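Phosphoribosylformylglycinamidine cyclo-ligase (Thermus thermophilus HB8, PDB 5AVM) probably catalyses the ATP-dependent ring closure of formylglycinamidine ribonucleotide to 5-aminoimidazole ribonucleotide in de novo purine biosynthesis. Local coordinates at residues V63-K66 and T67-A70; S212-E215 and A216-P220. One frame throughout, in Å; residues are numbered along the deposited sequence.

Interaction 1: V63-K66 and T67-A70. With SO4 (sulfate ion), chain L.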
loop_
_atom_site.group_PDB
_atom_site.type_symbol
_atom_site.label_atom_id
_atom_site.label_comp_id
_atom_site.label_asym_id
_atom_site.label_seq_id
_atom_site.Cartn_x
_atom_site.Cartn_y
_atom_site.Cartn_z
ATOM N N VAL B 63 8.764 5.039 -0.417
ATOM C CA VAL B 63 9.950 5.794 -0.806
ATOM C C VAL B 63 10.945 5.734 0.353
ATOM O O VAL B 63 12.130 5.437 0.164
ATOM C CB VAL B 63 9.590 7.272 -1.139
ATOM C CG1 VAL B 63 10.847 8.093 -1.355
ATOM C CG2 VAL B 63 8.732 7.326 -2.396
ATOM N N GLY B 64 10.454 5.986 1.561
ATOM C CA GLY B 64 11.320 5.955 2.727
ATOM C C GLY B 64 11.679 7.348 3.212
ATOM O O GLY B 64 11.123 8.327 2.739
ATOM N N THR B 65 12.615 7.432 4.150
ATOM C CA THR B 65 13.039 8.711 4.698
ATOM C C THR B 65 13.634 9.633 3.635
ATOM O O THR B 65 13.760 10.843 3.851
ATOM C CB THR B 65 14.036 8.489 5.856
ATOM O OG1 THR B 65 13.333 7.926 6.973
ATOM C CG2 THR B 65 14.691 9.792 6.280
ATOM N N LYS B 66 13.994 9.074 2.481
ATOM C CA LYS B 66 14.539 9.895 1.402
ATOM C C LYS B 66 13.581 11.050 1.170
ATOM O O LYS B 66 13.987 12.129 0.749
ATOM C CB LYS B 66 14.664 9.094 0.104
ATOM C CG LYS B 66 15.238 9.894 -1.060
ATOM C CD LYS B 66 15.633 8.971 -2.206
ATOM C CE LYS B 66 16.438 9.703 -3.276
ATOM N NZ LYS B 66 17.016 8.732 -4.261
ATOM N N THR B 67 12.302 10.799 1.452
ATOM C CA THR B 67 11.241 11.782 1.280
ATOM C C THR B 67 11.499 13.050 2.079
ATOM O O THR B 67 11.270 14.156 1.591
ATOM C CB THR B 67 9.878 11.201 1.699
ATOM O OG1 THR B 67 9.577 10.054 0.894
ATOM C CG2 THR B 67 8.787 12.234 1.512
ATOM N N LEU B 68 11.974 12.898 3.310
ATOM C CA LEU B 68 12.256 14.058 4.145
ATOM C C LEU B 68 13.422 14.845 3.548
ATOM O O LEU B 68 13.408 16.078 3.539
ATOM C CB LEU B 68 12.566 13.604 5.569
ATOM C CG LEU B 68 11.385 12.846 6.176
ATOM C CD1 LEU B 68 11.746 12.301 7.545
ATOM C CD2 LEU B 68 10.185 13.778 6.258
ATOM N N LEU B 69 14.421 14.132 3.028
ATOM C CA LEU B 69 15.571 14.784 2.413
ATOM C C LEU B 69 15.132 15.632 1.217
ATOM O O LEU B 69 15.618 16.752 1.022
ATOM C CB LEU B 69 16.591 13.742 1.945
ATOM C CG LEU B 69 17.850 14.290 1.257
ATOM C CD1 LEU B 69 18.649 15.147 2.239
ATOM C CD2 LEU B 69 18.699 13.138 0.748
ATOM N N ALA B 70 14.209 15.090 0.424
ATOM C CA ALA B 70 13.695 15.766 -0.768
ATOM C C ALA B 70 12.888 17.019 -0.442
ATOM O O ALA B 70 13.048 18.056 -1.090
ATOM C CB ALA B 70 12.841 14.799 -1.588
HETATM S S SO4 L . 15.331 4.704 4.946
HETATM O O1 SO4 L . 15.547 5.700 6.007
HETATM O O2 SO4 L . 13.897 4.327 4.898
HETATM O O3 SO4 L . 15.732 5.273 3.647
HETATM O O4 SO4 L . 16.153 3.511 5.226
#
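T67 turns its hydroxyl back onto the carbonyl of G64 where strand 54-62 gives way to helix 66-72, a strand-to-helix turn in the N-terminal domain of this AIR synthase family protein. OG1 lies 3.0 Å from G64 O and donates to it almost in line with the C=O bond, at a C=O...OG1 angle of 161°, fastening the loop to the first helical turn. The T67 amide, whose modelled place is less certain, appears to donate to the same oxygen. With chi1 at -60°, OG1 sits beside the backbone N of T67, within reach of G64 O.

The inner side is tight. V63 CG1 approaches T67 OG1 to 3.2 Å, the two side chains crossing at about a right angle, and L79 and I152 touch both residues from helix 79-92 and strand 150-161. A valine in place of T67 would probably leave G64 O without its hydroxyl donor and make the turn less firmly tied to the helix. K66 runs extended in another direction, its NZ forming a salt bridge with D82 and hydrogen bonds to the H186 carbonyl and Y190 hydroxyl.

Packing is looser around T65, whose CG2 stays 4.1 Å from L68 CD1; M141 and G143 of the second subunit pack on T65 and L68 respectively. The sulfate, probably from the crystallisation liquor, lies on this partly exposed side and is also bound by the backbone N atoms of G189 and Y190. G64 has a phi of 103°, where a side chain would be jammed against the carbonyl oxygen of V63. T65 N reaches sulfate O2 through a weak but straight hydrogen bond of 3.4 Å.

Interaction 2: S212-E215 and A216-P220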
loop_
_atom_site.group_PDB
_atom_site.type_symbol
_atom_site.label_atom_id
_atom_site.label_comp_id
_atom_site.label_asym_id
_atom_site.label_seq_id
_atom_site.Cartn_x
_atom_site.Cartn_y
_atom_site.Cartn_z
ATOM N N SER B 212 26.606 18.381 -6.810
ATOM C CA SER B 212 26.356 18.676 -5.397
ATOM C C SER B 212 25.723 17.511 -4.637
ATOM O O SER B 212 25.429 16.458 -5.212
ATOM C CB SER B 212 25.444 19.894 -5.271
ATOM O OG SER B 212 24.166 19.625 -5.822
ATOM N N LEU B 213 25.518 17.702 -3.337
ATOM C CA LEU B 213 24.891 16.665 -2.534
ATOM C C LEU B 213 23.448 16.479 -3.000
ATOM O O LEU B 213 22.987 15.356 -3.199
ATOM C CB LEU B 213 24.922 17.042 -1.051
ATOM C CG LEU B 213 26.232 16.739 -0.332
ATOM C CD1 LEU B 213 26.186 17.293 1.081
ATOM C CD2 LEU B 213 26.458 15.239 -0.317
ATOM N N LYS B 214 22.739 17.590 -3.176
ATOM C CA LYS B 214 21.350 17.549 -3.626
ATOM C C LYS B 214 21.225 16.640 -4.855
ATOM O O LYS B 214 20.462 15.672 -4.861
ATOM C CB LYS B 214 20.878 18.965 -3.984
ATOM C CG LYS B 214 19.423 19.065 -4.429
ATOM C CD LYS B 214 19.163 20.361 -5.209
ATOM C CE LYS B 214 19.565 21.610 -4.424
ATOM N NZ LYS B 214 19.360 22.855 -5.211
ATOM N N GLU B 215 22.001 16.958 -5.887
ATOM C CA GLU B 215 21.993 16.209 -7.132
ATOM C C GLU B 215 22.389 14.745 -7.001
ATOM O O GLU B 215 21.764 13.870 -7.604
ATOM C CB GLU B 215 22.902 16.899 -8.149
ATOM C CG GLU B 215 22.261 18.101 -8.794
ATOM C CD GLU B 215 20.969 17.733 -9.488
ATOM O OE1 GLU B 215 21.016 16.928 -10.441
ATOM O OE2 GLU B 215 19.904 18.238 -9.073
ATOM N N ALA B 216 23.422 14.480 -6.213
ATOM C CA ALA B 216 23.904 13.121 -6.038
ATOM C C ALA B 216 23.065 12.268 -5.095
ATOM O O ALA B 216 23.012 11.047 -5.247
ATOM C CB ALA B 216 25.346 13.150 -5.561
ATOM N N LEU B 217 22.408 12.907 -4.130
ATOM C CA LEU B 217 21.594 12.195 -3.144
ATOM C C LEU B 217 20.132 12.033 -3.541
ATOM O O LEU B 217 19.442 11.144 -3.032
ATOM C CB LEU B 217 21.672 12.914 -1.797
ATOM C CG LEU B 217 22.316 12.195 -0.610
ATOM C CD1 LEU B 217 23.677 11.656 -0.982
ATOM C CD2 LEU B 217 22.428 13.179 0.546
ATOM N N LEU B 218 19.667 12.892 -4.443
ATOM C CA LEU B 218 18.283 12.847 -4.908
ATOM C C LEU B 218 18.104 12.175 -6.271
ATOM O O LEU B 218 16.979 12.050 -6.761
ATOM C CB LEU B 218 17.680 14.259 -4.929
ATOM C CG LEU B 218 17.435 14.865 -3.541
ATOM C CD1 LEU B 218 16.784 16.230 -3.679
ATOM C CD2 LEU B 218 16.547 13.938 -2.728
ATOM N N ARG B 219 19.206 11.743 -6.881
ATOM C CA ARG B 219 19.131 11.050 -8.163
ATOM C C ARG B 219 18.194 9.867 -7.936
ATOM O O ARG B 219 18.421 9.035 -7.048
ATOM C CB ARG B 219 20.514 10.556 -8.598
ATOM C CG ARG B 219 20.510 9.764 -9.895
ATOM C CD ARG B 219 21.839 9.908 -10.613
ATOM N NE ARG B 219 22.037 11.268 -11.129
ATOM C CZ ARG B 219 23.143 11.987 -10.946
ATOM N NH1 ARG B 219 24.161 11.482 -10.254
ATOM N NH2 ARG B 219 23.232 13.209 -11.454
ATOM N N PRO B 220 17.120 9.781 -8.732
ATOM C CA PRO B 220 16.137 8.702 -8.611
ATOM C C PRO B 220 16.662 7.265 -8.577
ATOM O O PRO B 220 17.718 6.950 -9.127
ATOM C CB PRO B 220 15.215 8.947 -9.805
ATOM C CG PRO B 220 15.279 10.439 -9.978
ATOM C CD PRO B 220 16.752 10.710 -9.818
#
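L213 O accepts from L217 N at 2.7 Å, flanked by the i to i+4 bonds from A216 N to S212 O and from L218 N to K214 O, which make 213-218 a short alpha-helix. S212 stands at its N-cap, and its OG takes a weak bond of 3.4 Å from E215 N.

K214 and L218, one turn apart, meet along their aliphatic parts: L218 CD1 rests 3.9 Å from K214 CG, and L218 CB comes within 3.1 Å of K214 O. A216 CB similarly leans on S212 O. At the other end R219 folds back along the helix, its chain bent at chi3 (-69°), to lay a guanidinium face over the carbonyl oxygen of E215, which is 4.1 Å above its centre. The carboxylate of E215 adds only a distant charge, with OE1 4.4 Å from R219 NH2 and well out of the guanidinium plane. The stronger partner of R219 is E211, which makes a salt bridge to NH2 from just before the helix.

L213 and L217 are buried against helix 275-283, touching Y278 and V275 respectively. L217 and L218 also reach L69 and A70, so this short helix of the C-terminal domain packs against both helix 275-283 and helix 66-72.

Overall arrangement
Interactions 1 and 2, centred 12 Å apart, lie in the N- and C-terminal family regions respectively and meet directly, so the two regions touch here. The polar tie is K66 NZ to R219 O, a probable hydrogen bond of 3.1 Å, and beside it K66 CE packs 3.3 Å from L217 O. The apolar part brings L69 CD2 to 3.7 Å from L217 CD2 and A70 CA to 3.9 Å from L218 CD2. The Y190 hydroxyl that holds K66 also bonds to L217 O, while the Y190 backbone N holds the sulfate beside 63-66. A different sulfate, also probably from the crystallisation liquor, comes within about 4 Å of the L218 side chain (nearest atoms).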